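Local coordinates for protein bifunctional endomannanase/endoglucanase (Caldanaerobius polysaccharolyticus, PDB 3W0K) that probably hydrolyses internal linkages of mannans and of beta-glucans such as cellulose, at residues 32-37 / 311-316; 76-81 / 168-173; 132-137 / 156-161. One frame throughout, in Å; residues are numbered along the deposited sequence.

Overall arrangement
The three contacts sample the surface, the interior and the outer helical layer of one beta/alpha barrel. Contact 1 joins the end of helix 25-33 to a hairpin late in the chain. Its segment 32-37 runs into the wall, and Asn37 O lies 2.8 Å from His78 N of contact 2, a probable hydrogen bond. Contact 2 lies on the inner side of the wall, between strands separated by strand 130-133. Contact 3, centred 12 Å from contact 2, packs a helix outside the wall and leads to Glu137 and a bound Tris molecule; a probable 2.8 Å hydrogen bond from Asp133 N to Leu81 O joins the two. Contacts 1 and 3 lie 32 Å apart between centres.

Contact 1: 32-37 / 311-316; sequences AETGFN and YYRGFK
Arg313 reaches out from its turn to the end of helix 25-33, laying its guanidinium beside the backbone carbonyl of Glu33 and the methyl of Thr34. This is the closer-packed half of the contact. NH1 of Arg313 comes within 2.9 Å of Glu33 O, yet the angle is too poor for a hydrogen bond. Thr34 adds an apolar patch: its CG2 lies 3.9 Å from CE2 of Tyr312, meeting the ring obliquely, and passes alongside the arginine as well. OG1 of the same threonine turns back to Phe30 O in its own helix, which leaves the methyl for the hairpin.

Tyr312 also shapes the arginine from within its own segment. Arg313 CG sits over the centre of the phenol ring, and the chain is extended from CG to NE, which carries the guanidinium out until the tyrosine OH lies over its face. The backbone below is a beta hairpin with a two-residue loop, a type I' turn from Tyr312 to Phe315, pinned by Tyr312 N to Phe315 O at 2.8 Å and by Phe315 N to Tyr312 O. Facing it, the helix ends in a Schellman motif with Gly35 as its C-prime residue; Thr34 O is taken by Arg329.

The other flank is looser and wet. Glu33 and Arg313 are both exposed, their carboxylate and guanidinium planes stand 84° apart, and Glu33 OE1 remains 4.8 Å from Arg313 NE, so any attraction between the opposite charges probably acts at a distance, without a salt bridge. Instead OE1 lies against the aliphatic part of the arginine, with CD at 3.9 Å, and a water bridges the remaining gap, donating to Glu33 OE1 at 2.8 Å and to Arg313 O at 2.7 Å.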
ATOM      1  N   ALA A  32      12.477   6.197  12.502  1.00 11.54           N
ATOM      2  CA  ALA A  32      13.140   7.490  12.624  1.00 11.79           C
ATOM      3  C   ALA A  32      14.645   7.344  12.823  1.00 12.86           C
ATOM      4  O   ALA A  32      15.431   8.055  12.196  1.00 13.39           O
ATOM      5  CB  ALA A  32      12.529   8.286  13.777  1.00 12.72           C
ATOM      6  N   GLU A  33      15.038   6.401  13.676  1.00 11.96           N
ATOM      7  CA  GLU A  33      16.452   6.176  13.962  1.00 13.25           C
ATOM      8  C   GLU A  33      17.242   5.566  12.808  1.00 13.93           C
ATOM      9  O   GLU A  33      18.471   5.644  12.786  1.00 16.09           O
ATOM     10  CB  GLU A  33      16.605   5.332  15.227  1.00 13.14           C
ATOM     11  CG  GLU A  33      16.152   6.065  16.485  1.00 14.24           C
ATOM     12  CD  GLU A  33      16.198   5.209  17.737  1.00 15.76           C
ATOM     13  OE1 GLU A  33      16.658   4.050  17.672  1.00 16.42           O
ATOM     14  OE2 GLU A  33      15.771   5.707  18.797  1.00 17.87           O
ATOM     15  N   THR A  34      16.543   4.970  11.846  1.00 12.25           N
ATOM     16  CA  THR A  34      17.215   4.366  10.699  1.00 11.91           C
ATOM     17  C   THR A  34      16.982   5.112   9.384  1.00 12.73           C
ATOM     18  O   THR A  34      17.271   4.594   8.307  1.00 14.02           O
ATOM     19  CB  THR A  34      16.866   2.867  10.545  1.00 12.64           C
ATOM     20  OG1 THR A  34      15.446   2.703  10.482  1.00 12.93           O
ATOM     21  CG2 THR A  34      17.416   2.064  11.721  1.00 13.21           C
ATOM     22  N   GLY A  35      16.438   6.324   9.477  1.00 12.94           N
ATOM     23  CA  GLY A  35      16.235   7.133   8.287  1.00 12.91           C
ATOM     24  C   GLY A  35      14.961   6.994   7.474  1.00 12.46           C
ATOM     25  O   GLY A  35      14.859   7.604   6.409  1.00 15.14           O
ATOM     26  N   PHE A  36      14.012   6.183   7.932  1.00 11.41           N
ATOM     27  CA  PHE A  36      12.748   6.035   7.211  1.00 11.31           C
ATOM     28  C   PHE A  36      11.881   7.245   7.548  1.00 11.84           C
ATOM     29  O   PHE A  36      11.964   7.783   8.652  1.00 13.58           O
ATOM     30  CB  PHE A  36      12.056   4.723   7.583  1.00 11.58           C
ATOM     31  CG  PHE A  36      12.815   3.501   7.145  1.00 13.87           C
ATOM     32  CD1 PHE A  36      12.661   2.996   5.857  1.00 13.55           C
ATOM     33  CD2 PHE A  36      13.693   2.863   8.015  1.00 14.16           C
ATOM     34  CE1 PHE A  36      13.370   1.870   5.441  1.00 15.39           C
ATOM     35  CE2 PHE A  36      14.408   1.737   7.608  1.00 15.76           C
ATOM     36  CZ  PHE A  36      14.246   1.239   6.320  1.00 15.75           C
ATOM     37  N   ASN A  37      11.049   7.664   6.599  1.00 10.54           N
ATOM     38  CA  ASN A  37      10.220   8.853   6.784  1.00 10.93           C
ATOM     39  C   ASN A  37       8.795   8.690   6.270  1.00 11.35           C
ATOM     40  O   ASN A  37       8.102   9.682   6.026  1.00 10.20           O
ATOM     41  CB  ASN A  37      10.867  10.009   6.018  1.00 10.96           C
ATOM     42  CG  ASN A  37      11.009   9.714   4.526  1.00 13.46           C
ATOM     43  OD1 ASN A  37      10.437   8.747   4.013  1.00 10.90           O
ATOM     44  ND2 ASN A  37      11.778  10.541   3.830  1.00 16.45           N
ATOM     45  N   TYR A 311      19.918  -8.404  17.033  1.00 13.06           N
ATOM     46  CA  TYR A 311      19.375  -7.270  17.763  1.00 12.47           C
ATOM     47  C   TYR A 311      19.960  -5.975  17.218  1.00 12.98           C
ATOM     48  O   TYR A 311      21.176  -5.846  17.067  1.00 13.60           O
ATOM     49  CB  TYR A 311      19.690  -7.359  19.262  1.00 12.52           C
ATOM     50  CG  TYR A 311      19.324  -6.083  19.987  1.00 12.06           C
ATOM     51  CD1 TYR A 311      18.009  -5.840  20.375  1.00 12.56           C
ATOM     52  CD2 TYR A 311      20.271  -5.074  20.194  1.00 12.04           C
ATOM     53  CE1 TYR A 311      17.636  -4.627  20.941  1.00 12.96           C
ATOM     54  CE2 TYR A 311      19.905  -3.848  20.760  1.00 12.14           C
ATOM     55  CZ  TYR A 311      18.585  -3.635  21.125  1.00 13.60           C
ATOM     56  OH  TYR A 311      18.196  -2.425  21.645  1.00 15.07           O
ATOM     57  N   TYR A 312      19.083  -5.016  16.938  1.00 12.66           N
ATOM     58  CA  TYR A 312      19.497  -3.716  16.439  1.00 13.43           C
ATOM     59  C   TYR A 312      18.421  -2.695  16.749  1.00 13.55           C
ATOM     60  O   TYR A 312      17.291  -2.800  16.267  1.00 13.25           O
ATOM     61  CB  TYR A 312      19.756  -3.748  14.930  1.00 14.02           C
ATOM     62  CG  TYR A 312      20.291  -2.443  14.372  1.00 15.65           C
ATOM     63  CD1 TYR A 312      21.506  -1.916  14.815  1.00 16.60           C
ATOM     64  CD2 TYR A 312      19.588  -1.740  13.390  1.00 16.84           C
ATOM     65  CE1 TYR A 312      22.011  -0.725  14.295  1.00 18.21           C
ATOM     66  CE2 TYR A 312      20.084  -0.547  12.863  1.00 17.55           C
ATOM     67  CZ  TYR A 312      21.297  -0.046  13.321  1.00 18.15           C
ATOM     68  OH  TYR A 312      21.797   1.128  12.804  1.00 20.79           O
ATOM     69  N   ARG A 313      18.775  -1.741  17.602  1.00 13.78           N
ATOM     70  CA  ARG A 313      17.882  -0.656  17.993  1.00 14.43           C
ATOM     71  C   ARG A 313      16.459  -1.059  18.384  1.00 14.66           C
ATOM     72  O   ARG A 313      15.476  -0.511  17.873  1.00 13.60           O
ATOM     73  CB  ARG A 313      17.901   0.435  16.915  1.00 15.07           C
ATOM     74  CG  ARG A 313      19.287   1.057  16.788  1.00 18.38           C
ATOM     75  CD  ARG A 313      19.414   2.120  15.712  1.00 21.01           C
ATOM     76  NE  ARG A 313      20.773   2.659  15.718  1.00 24.47           N
ATOM     77  CZ  ARG A 313      21.279   3.474  14.798  1.00 26.80           C
ATOM     78  NH1 ARG A 313      20.543   3.869  13.767  1.00 27.68           N
ATOM     79  NH2 ARG A 313      22.535   3.888  14.906  1.00 28.09           N
ATOM     80  N   GLY A 314      16.366  -2.037  19.282  1.00 13.58           N
ATOM     81  CA  GLY A 314      15.082  -2.492  19.786  1.00 14.27           C
ATOM     82  C   GLY A 314      14.409  -3.694  19.148  1.00 13.88           C
ATOM     83  O   GLY A 314      13.427  -4.198  19.693  1.00 15.02           O
ATOM     84  N   PHE A 315      14.933  -4.180  18.027  1.00 12.51           N
ATOM     85  CA  PHE A 315      14.310  -5.314  17.343  1.00 12.03           C
ATOM     86  C   PHE A 315      15.313  -6.319  16.781  1.00 11.70           C
ATOM     87  O   PHE A 315      16.472  -5.981  16.535  1.00 12.91           O
ATOM     88  CB  PHE A 315      13.423  -4.803  16.196  1.00 11.73           C
ATOM     89  CG  PHE A 315      12.286  -3.922  16.649  1.00 11.60           C
ATOM     90  CD1 PHE A 315      12.450  -2.540  16.742  1.00 10.80           C
ATOM     91  CD2 PHE A 315      11.065  -4.478  17.007  1.00 12.50           C
ATOM     92  CE1 PHE A 315      11.409  -1.728  17.195  1.00 12.39           C
ATOM     93  CE2 PHE A 315      10.021  -3.673  17.459  1.00 11.72           C
ATOM     94  CZ  PHE A 315      10.196  -2.299  17.554  1.00 12.94           C
ATOM     95  N   LYS A 316      14.853  -7.553  16.588  1.00 11.94           N
ATOM     96  CA  LYS A 316      15.679  -8.616  16.016  1.00 12.98           C
ATOM     97  C   LYS A 316      15.424  -8.530  14.511  1.00 12.17           C
ATOM     98  O   LYS A 316      14.446  -9.076  13.999  1.00 12.76           O
ATOM     99  CB  LYS A 316      15.255  -9.970  16.564  1.00 14.31           C
TER
HETATM  100  O   HOH W   1      14.623   2.059  17.574  1.00 14.31           O

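Contact 2: 76-81 / 168-173; sequences NIHMCL and DREIVI
Cys80 and Val172 meet inside the barrel of this family 5 hydrolase, SG against CG2 at 4.3 Å. Their strands, 78-83 and 170-174, are third and fifth in the closed eight-stranded parallel sheet and do not pair with each other; strand 130-133 runs between them. The curvature of the wall probably brings inward side chains of strands two apart into touch. With SG anti to the backbone N (chi1 178°), the cysteine stretches inward to the valine methyl, a light apolar touch.

Two residues earlier on each strand the same relation is repeated with polar groups. The imidazole of His78 presents CE1 to Glu170 OE1 at 4.3 Å, the oxygen approaching the ring obliquely. NE2 of His78 is 4.4 Å from that oxygen, which is too far for a bond, although the carboxylate would be expected to favour a positive charge on the imidazole. Glu170 gets there through an extended chain as far as CD.

A second shell holds the histidine in place. Its NE2 is hydrogen-bonded to Ser131 OG of the intervening strand, and its ND1 to the backbone carbonyl of Lys128, so both ring nitrogens are engaged and rotation of the ring is restrained. Ser131 and Asp133 fill the strip between strands 78-83 and 170-174: Cys80 lies against both, Glu170 against Ser131 and Val172 against Asp133. On its other side, Val172 packs on Val192 and Ser194 of strand 192-197. Further out, Arg169 makes a cation-pi contact with Phe132, and backbone bonds tie both strands to the one between. In one of these, Val172 N probably donates a hydrogen bond to Phe132 O.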
ATOM      1  N   ASN A  76       8.981  13.093  12.435  1.00 13.19           N
ATOM      2  CA  ASN A  76       9.274  13.481  11.055  1.00 12.83           C
ATOM      3  C   ASN A  76       8.975  12.366  10.054  1.00 11.70           C
ATOM      4  O   ASN A  76       9.739  12.120   9.121  1.00 13.43           O
ATOM      5  CB  ASN A  76      10.728  13.951  10.917  1.00 15.90           C
ATOM      6  CG  ASN A  76      10.959  15.322  11.530  1.00 20.12           C
ATOM      7  OD1 ASN A  76      10.024  16.099  11.711  1.00 20.53           O
ATOM      8  ND2 ASN A  76      12.217  15.633  11.829  1.00 23.71           N
ATOM      9  N   ILE A  77       7.858  11.685  10.280  1.00 10.60           N
ATOM     10  CA  ILE A  77       7.417  10.605   9.412  1.00  9.67           C
ATOM     11  C   ILE A  77       6.110  11.027   8.759  1.00  9.43           C
ATOM     12  O   ILE A  77       5.195  11.486   9.440  1.00 10.96           O
ATOM     13  CB  ILE A  77       7.183   9.304  10.221  1.00  9.34           C
ATOM     14  CG1 ILE A  77       8.517   8.767  10.745  1.00 12.27           C
ATOM     15  CG2 ILE A  77       6.483   8.256   9.364  1.00 11.31           C
ATOM     16  CD1 ILE A  77       8.379   7.602  11.701  1.00 12.60           C
ATOM     17  N   HIS A  78       6.059  10.935   7.432  1.00  9.83           N
ATOM     18  CA  HIS A  78       4.860  11.267   6.666  1.00  8.92           C
ATOM     19  C   HIS A  78       3.873  10.112   6.808  1.00  9.78           C
ATOM     20  O   HIS A  78       4.262   8.944   6.708  1.00 10.86           O
ATOM     21  CB  HIS A  78       5.213  11.439   5.183  1.00  8.69           C
ATOM     22  CG  HIS A  78       4.018  11.580   4.288  1.00  9.29           C
ATOM     23  ND1 HIS A  78       3.533  12.806   3.885  1.00 10.85           N
ATOM     24  CD2 HIS A  78       3.202  10.650   3.734  1.00 10.70           C
ATOM     25  CE1 HIS A  78       2.466  12.625   3.124  1.00 10.83           C
ATOM     26  NE2 HIS A  78       2.245  11.327   3.018  1.00 10.76           N
ATOM     27  N   MET A  79       2.604  10.438   7.042  1.00  8.05           N
ATOM     28  CA  MET A  79       1.579   9.410   7.175  1.00  8.70           C
ATOM     29  C   MET A  79       0.646   9.409   5.974  1.00  9.50           C
ATOM     30  O   MET A  79       0.091  10.445   5.599  1.00  9.47           O
ATOM     31  CB  MET A  79       0.756   9.607   8.449  1.00 10.00           C
ATOM     32  CG  MET A  79      -0.244   8.477   8.692  1.00 13.37           C
ATOM     33  SD  MET A  79      -1.205   8.665  10.203  1.00 15.30           S
ATOM     34  CE  MET A  79      -2.827   9.008   9.537  1.00 16.13           C
ATOM     35  N   CYS A  80       0.500   8.242   5.359  1.00  8.21           N
ATOM     36  CA  CYS A  80      -0.387   8.090   4.218  1.00  8.66           C
ATOM     37  C   CYS A  80      -1.578   7.248   4.661  1.00  8.14           C
ATOM     38  O   CYS A  80      -1.441   6.048   4.916  1.00  9.59           O
ATOM     39  CB  CYS A  80       0.341   7.412   3.058  1.00  8.10           C
ATOM     40  SG  CYS A  80      -0.711   7.145   1.617  1.00 10.46           S
ATOM     41  N   LEU A  81      -2.734   7.895   4.793  1.00  7.95           N
ATOM     42  CA  LEU A  81      -3.963   7.225   5.214  1.00  7.91           C
ATOM     43  C   LEU A  81      -4.638   6.585   4.009  1.00  7.66           C
ATOM     44  O   LEU A  81      -4.914   7.257   3.017  1.00  7.95           O
ATOM     45  CB  LEU A  81      -4.915   8.233   5.870  1.00  8.66           C
ATOM     46  CG  LEU A  81      -6.280   7.708   6.321  1.00  8.49           C
ATOM     47  CD1 LEU A  81      -6.122   6.669   7.420  1.00 11.32           C
ATOM     48  CD2 LEU A  81      -7.136   8.876   6.807  1.00 11.34           C
ATOM     49  N   ASP A 168      -4.922  21.783  -0.744  1.00 13.35           N
ATOM     50  CA  ASP A 168      -3.525  21.457  -0.469  1.00 13.57           C
ATOM     51  C   ASP A 168      -3.252  20.008  -0.076  1.00 13.33           C
ATOM     52  O   ASP A 168      -2.098  19.638   0.137  1.00 16.33           O
ATOM     53  CB  ASP A 168      -2.976  22.381   0.623  1.00 15.17           C
ATOM     54  CG  ASP A 168      -3.072  23.854   0.252  1.00 19.29           C
ATOM     55  OD1 ASP A 168      -2.764  24.202  -0.906  1.00 19.60           O
ATOM     56  OD2 ASP A 168      -3.452  24.663   1.125  1.00 20.19           O
ATOM     57  N   ARG A 169      -4.300  19.194   0.020  1.00 12.71           N
ATOM     58  CA  ARG A 169      -4.143  17.791   0.407  1.00 10.26           C
ATOM     59  C   ARG A 169      -3.600  16.888  -0.697  1.00 10.61           C
ATOM     60  O   ARG A 169      -4.227  16.734  -1.752  1.00 11.26           O
ATOM     61  CB  ARG A 169      -5.472  17.225   0.913  1.00 10.60           C
ATOM     62  CG  ARG A 169      -5.425  15.732   1.264  1.00  8.29           C
ATOM     63  CD  ARG A 169      -4.471  15.433   2.420  1.00  9.80           C
ATOM     64  NE  ARG A 169      -4.824  16.192   3.618  1.00  9.91           N
ATOM     65  CZ  ARG A 169      -3.968  16.924   4.324  1.00  9.88           C
ATOM     66  NH1 ARG A 169      -2.689  16.990   3.968  1.00 10.09           N
ATOM     67  NH2 ARG A 169      -4.408  17.648   5.347  1.00 10.12           N
ATOM     68  N   GLU A 170      -2.448  16.273  -0.431  1.00 10.17           N
ATOM     69  CA  GLU A 170      -1.826  15.361  -1.382  1.00  9.59           C
ATOM     70  C   GLU A 170      -2.656  14.087  -1.441  1.00  9.90           C
ATOM     71  O   GLU A 170      -3.049  13.533  -0.410  1.00 10.75           O
ATOM     72  CB  GLU A 170      -0.388  15.044  -0.965  1.00 11.69           C
ATOM     73  CG  GLU A 170       0.355  14.115  -1.918  1.00 15.55           C
ATOM     74  CD  GLU A 170       1.808  13.937  -1.525  1.00 19.10           C
ATOM     75  OE1 GLU A 170       2.188  12.819  -1.127  1.00 22.45           O
ATOM     76  OE2 GLU A 170       2.569  14.926  -1.601  1.00 24.29           O
ATOM     77  N   ILE A 171      -2.932  13.643  -2.659  1.00  9.77           N
ATOM     78  CA  ILE A 171      -3.740  12.458  -2.898  1.00 10.17           C
ATOM     79  C   ILE A 171      -2.947  11.408  -3.661  1.00 10.29           C
ATOM     80  O   ILE A 171      -2.139  11.732  -4.532  1.00 10.57           O
ATOM     81  CB  ILE A 171      -5.028  12.837  -3.672  1.00 10.29           C
ATOM     82  CG1 ILE A 171      -5.898  13.750  -2.800  1.00 10.06           C
ATOM     83  CG2 ILE A 171      -5.812  11.591  -4.070  1.00 11.25           C
ATOM     84  CD1 ILE A 171      -7.014  14.449  -3.550  1.00 12.73           C
ATOM     85  N   VAL A 172      -3.164  10.151  -3.286  1.00  9.70           N
ATOM     86  CA  VAL A 172      -2.498   9.009  -3.896  1.00  9.58           C
ATOM     87  C   VAL A 172      -3.567   8.051  -4.407  1.00  9.08           C
ATOM     88  O   VAL A 172      -4.604   7.871  -3.765  1.00  9.24           O
ATOM     89  CB  VAL A 172      -1.634   8.248  -2.851  1.00  9.05           C
ATOM     90  CG1 VAL A 172      -0.886   7.095  -3.509  1.00  9.31           C
ATOM     91  CG2 VAL A 172      -0.667   9.200  -2.160  1.00 10.44           C
ATOM     92  N   ILE A 173      -3.334   7.482  -5.586  1.00  9.50           N
ATOM     93  CA  ILE A 173      -4.257   6.511  -6.168  1.00  8.68           C
ATOM     94  C   ILE A 173      -3.483   5.252  -6.533  1.00  9.03           C
ATOM     95  O   ILE A 173      -2.337   5.332  -6.983  1.00  9.99           O
ATOM     96  CB  ILE A 173      -5.011   7.064  -7.410  1.00  8.81           C
ATOM     97  CG1 ILE A 173      -4.040   7.480  -8.516  1.00 10.26           C
ATOM     98  CG2 ILE A 173      -5.899   8.233  -7.006  1.00  9.94           C
ATOM     99  CD1 ILE A 173      -4.751   7.841  -9.824  1.00 12.59           C
TER

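Contact 3: 132-137 / 156-161; sequences FDLVNE and IRTVEA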
ATOM      1  N   PHE A 132      -3.603  11.258   1.352  1.00  8.37           N
ATOM      2  CA  PHE A 132      -4.765  10.370   1.295  1.00  8.53           C
ATOM      3  C   PHE A 132      -4.650   9.411   0.112  1.00  7.74           C
ATOM      4  O   PHE A 132      -4.607   9.852  -1.035  1.00  8.07           O
ATOM      5  CB  PHE A 132      -6.055  11.185   1.099  1.00  9.23           C
ATOM      6  CG  PHE A 132      -6.444  12.054   2.272  1.00  9.27           C
ATOM      7  CD1 PHE A 132      -5.828  11.931   3.515  1.00  9.89           C
ATOM      8  CD2 PHE A 132      -7.465  12.992   2.124  1.00  9.84           C
ATOM      9  CE1 PHE A 132      -6.224  12.727   4.592  1.00 10.47           C
ATOM     10  CE2 PHE A 132      -7.868  13.791   3.194  1.00 10.38           C
ATOM     11  CZ  PHE A 132      -7.246  13.658   4.430  1.00  9.45           C
ATOM     12  N   ASP A 133      -4.621   8.109   0.399  1.00  7.76           N
ATOM     13  CA  ASP A 133      -4.540   7.054  -0.622  1.00  8.96           C
ATOM     14  C   ASP A 133      -5.985   6.553  -0.722  1.00  7.52           C
ATOM     15  O   ASP A 133      -6.440   5.757   0.098  1.00  7.91           O
ATOM     16  CB  ASP A 133      -3.586   5.961  -0.128  1.00  9.58           C
ATOM     17  CG  ASP A 133      -3.338   4.871  -1.153  1.00 10.72           C
ATOM     18  OD1 ASP A 133      -3.772   4.987  -2.321  1.00 10.64           O
ATOM     19  OD2 ASP A 133      -2.684   3.881  -0.772  1.00  9.82           O
ATOM     20  N   LEU A 134      -6.686   7.018  -1.753  1.00  8.73           N
ATOM     21  CA  LEU A 134      -8.115   6.754  -1.932  1.00  8.07           C
ATOM     22  C   LEU A 134      -8.702   5.372  -1.689  1.00  7.56           C
ATOM     23  O   LEU A 134      -9.612   5.216  -0.868  1.00  8.76           O
ATOM     24  CB  LEU A 134      -8.596   7.328  -3.269  1.00  7.97           C
ATOM     25  CG  LEU A 134      -8.218   8.796  -3.503  1.00  8.28           C
ATOM     26  CD1 LEU A 134      -8.984   9.321  -4.711  1.00  8.73           C
ATOM     27  CD2 LEU A 134      -8.546   9.655  -2.280  1.00 10.90           C
ATOM     28  N   VAL A 135      -8.210   4.371  -2.404  1.00  6.71           N
ATOM     29  CA  VAL A 135      -8.728   3.026  -2.223  1.00  7.85           C
ATOM     30  C   VAL A 135      -7.655   2.017  -2.596  1.00  8.36           C
ATOM     31  O   VAL A 135      -7.033   2.108  -3.654  1.00  9.24           O
ATOM     32  CB  VAL A 135     -10.058   2.806  -3.018  1.00  7.77           C
ATOM     33  CG1 VAL A 135      -9.878   3.136  -4.497  1.00 10.62           C
ATOM     34  CG2 VAL A 135     -10.563   1.378  -2.827  1.00  9.15           C
ATOM     35  N   ASN A 136      -7.415   1.074  -1.695  1.00  7.58           N
ATOM     36  CA  ASN A 136      -6.388   0.078  -1.933  1.00  7.41           C
ATOM     37  C   ASN A 136      -6.659  -0.863  -3.093  1.00  8.87           C
ATOM     38  O   ASN A 136      -7.752  -1.402  -3.232  1.00  8.70           O
ATOM     39  CB  ASN A 136      -6.147  -0.763  -0.677  1.00  6.59           C
ATOM     40  CG  ASN A 136      -5.091  -1.834  -0.898  1.00  7.78           C
ATOM     41  OD1 ASN A 136      -3.900  -1.544  -0.907  1.00  7.73           O
ATOM     42  ND2 ASN A 136      -5.531  -3.069  -1.119  1.00  8.08           N
ATOM     43  N   GLU A 137      -5.637  -1.031  -3.925  1.00  8.61           N
ATOM     44  CA  GLU A 137      -5.641  -1.959  -5.051  1.00  9.06           C
ATOM     45  C   GLU A 137      -6.962  -2.279  -5.766  1.00  8.03           C
ATOM     46  O   GLU A 137      -7.549  -3.344  -5.548  1.00  9.13           O
ATOM     47  CB  GLU A 137      -4.984  -3.268  -4.582  1.00  8.36           C
ATOM     48  CG  GLU A 137      -3.558  -3.075  -4.044  1.00  9.25           C
ATOM     49  CD  GLU A 137      -3.020  -4.261  -3.249  1.00 11.17           C
ATOM     50  OE1 GLU A 137      -3.815  -5.070  -2.722  1.00 10.88           O
ATOM     51  OE2 GLU A 137      -1.779  -4.371  -3.125  1.00 10.91           O
ATOM     52  N   ILE A 156     -11.917  10.924 -10.077  1.00 10.35           N
ATOM     53  CA  ILE A 156     -12.030  12.357 -10.342  1.00 10.79           C
ATOM     54  C   ILE A 156     -13.062  13.007  -9.418  1.00 10.99           C
ATOM     55  O   ILE A 156     -12.815  14.080  -8.861  1.00 11.25           O
ATOM     56  CB  ILE A 156     -12.358  12.617 -11.831  1.00  9.88           C
ATOM     57  CG1 ILE A 156     -11.145  12.250 -12.694  1.00 13.20           C
ATOM     58  CG2 ILE A 156     -12.730  14.082 -12.053  1.00 12.17           C
ATOM     59  CD1 ILE A 156     -11.437  12.197 -14.180  1.00 14.18           C
ATOM     60  N   ARG A 157     -14.191  12.332  -9.207  1.00  9.76           N
ATOM     61  CA  ARG A 157     -15.226  12.857  -8.324  1.00  9.29           C
ATOM     62  C   ARG A 157     -14.686  12.994  -6.898  1.00  9.71           C
ATOM     63  O   ARG A 157     -14.896  14.010  -6.240  1.00  9.90           O
ATOM     64  CB  ARG A 157     -16.455  11.939  -8.310  1.00 10.29           C
ATOM     65  CG  ARG A 157     -17.529  12.429  -7.354  1.00 12.42           C
ATOM     66  CD  ARG A 157     -18.668  11.448  -7.155  1.00 11.16           C
ATOM     67  NE  ARG A 157     -19.549  11.934  -6.097  1.00 11.99           N
ATOM     68  CZ  ARG A 157     -20.470  11.207  -5.473  1.00 12.27           C
ATOM     69  NH1 ARG A 157     -20.658   9.931  -5.796  1.00 12.45           N
ATOM     70  NH2 ARG A 157     -21.175  11.751  -4.489  1.00 12.78           N
ATOM     71  N   THR A 158     -13.982  11.965  -6.436  1.00  9.55           N
ATOM     72  CA  THR A 158     -13.425  11.950  -5.087  1.00  9.19           C
ATOM     73  C   THR A 158     -12.336  13.003  -4.900  1.00  9.97           C
ATOM     74  O   THR A 158     -12.322  13.712  -3.892  1.00 10.84           O
ATOM     75  CB  THR A 158     -12.888  10.547  -4.739  1.00  9.42           C
ATOM     76  OG1 THR A 158     -13.919   9.579  -4.974  1.00 10.24           O
ATOM     77  CG2 THR A 158     -12.484  10.475  -3.272  1.00 10.90           C
ATOM     78  N   VAL A 159     -11.444  13.110  -5.882  1.00  9.41           N
ATOM     79  CA  VAL A 159     -10.353  14.081  -5.850  1.00  9.98           C
ATOM     80  C   VAL A 159     -10.904  15.507  -5.806  1.00 10.12           C
ATOM     81  O   VAL A 159     -10.429  16.340  -5.032  1.00 11.32           O
ATOM     82  CB  VAL A 159      -9.418  13.901  -7.067  1.00 10.33           C
ATOM     83  CG1 VAL A 159      -8.499  15.104  -7.232  1.00 10.26           C
ATOM     84  CG2 VAL A 159      -8.583  12.636  -6.891  1.00 10.69           C
ATOM     85  N   GLU A 160     -11.929  15.771  -6.613  1.00 10.12           N
ATOM     86  CA  GLU A 160     -12.541  17.095  -6.641  1.00 10.39           C
ATOM     87  C   GLU A 160     -13.242  17.418  -5.323  1.00 11.60           C
ATOM     88  O   GLU A 160     -13.193  18.554  -4.848  1.00 12.48           O
ATOM     89  CB  GLU A 160     -13.512  17.211  -7.818  1.00 12.34           C
ATOM     90  CG  GLU A 160     -12.806  17.290  -9.173  1.00 16.80           C
ATOM     91  CD  GLU A 160     -13.759  17.433 -10.352  1.00 20.63           C
ATOM     92  OE1 GLU A 160     -14.991  17.340 -10.159  1.00 24.65           O
ATOM     93  OE2 GLU A 160     -13.265  17.633 -11.483  1.00 23.93           O
ATOM     94  N   ALA A 161     -13.862  16.409  -4.715  1.00 10.96           N
ATOM     95  CA  ALA A 161     -14.555  16.597  -3.443  1.00 10.11           C
ATOM     96  C   ALA A 161     -13.558  16.930  -2.332  1.00 11.33           C
ATOM     97  O   ALA A 161     -13.807  17.804  -1.503  1.00 12.31           O
ATOM     98  CB  ALA A 161     -15.356  15.353  -3.087  1.00  9.91           C
TER
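Leu134, just past the end of strand 130-133, points its isobutyl group at Thr158 and Val159 of helix 148-165. Strand, helix and the following strand 170-174 form a beta-alpha-beta unit of the barrel, and this contact is where the helix packs on the outside of the wall.

Its cross-segment contacts are apolar. Leu134 and Thr158 meet tip to tip, CD1 standing 4.0 Å from the threonine CG2 and CD2 4.1 Å from it, while Val159 crosses the leucine at about a right angle and brings CG2 to CD1 at 4.0 Å. In Thr158 the methyl is anti to the backbone N, directed at the leucine, and OG1 is bonded to Leu154 O one helical turn back; the buried hydroxyl is thus satisfied within its helix. Ile171 and Ile173 also touch Leu134, and Trp115 borders Thr158.

Polar interactions take over along the rest of 132-137, away from the helix. Asp133 OD2 is salt-bridged to Arg40, which also bonds Asn136 OD1. The Asn136-Glu137 pair after the fourth strand matches the Asn-Glu sequence that carries the acid/base in related glycosidases, consistent with a place in the active site. Glu137 OE2 forms a salt bridge with Arg196, and OE1 binds the amine of a Tris molecule, probably from the crystallisation liquor. Asn136 ND2 donates to that same Glu137 OE1 at 3.1 Å, with an N-H...O angle of 150°, arriving from above the carboxylate, 54° out of its plane.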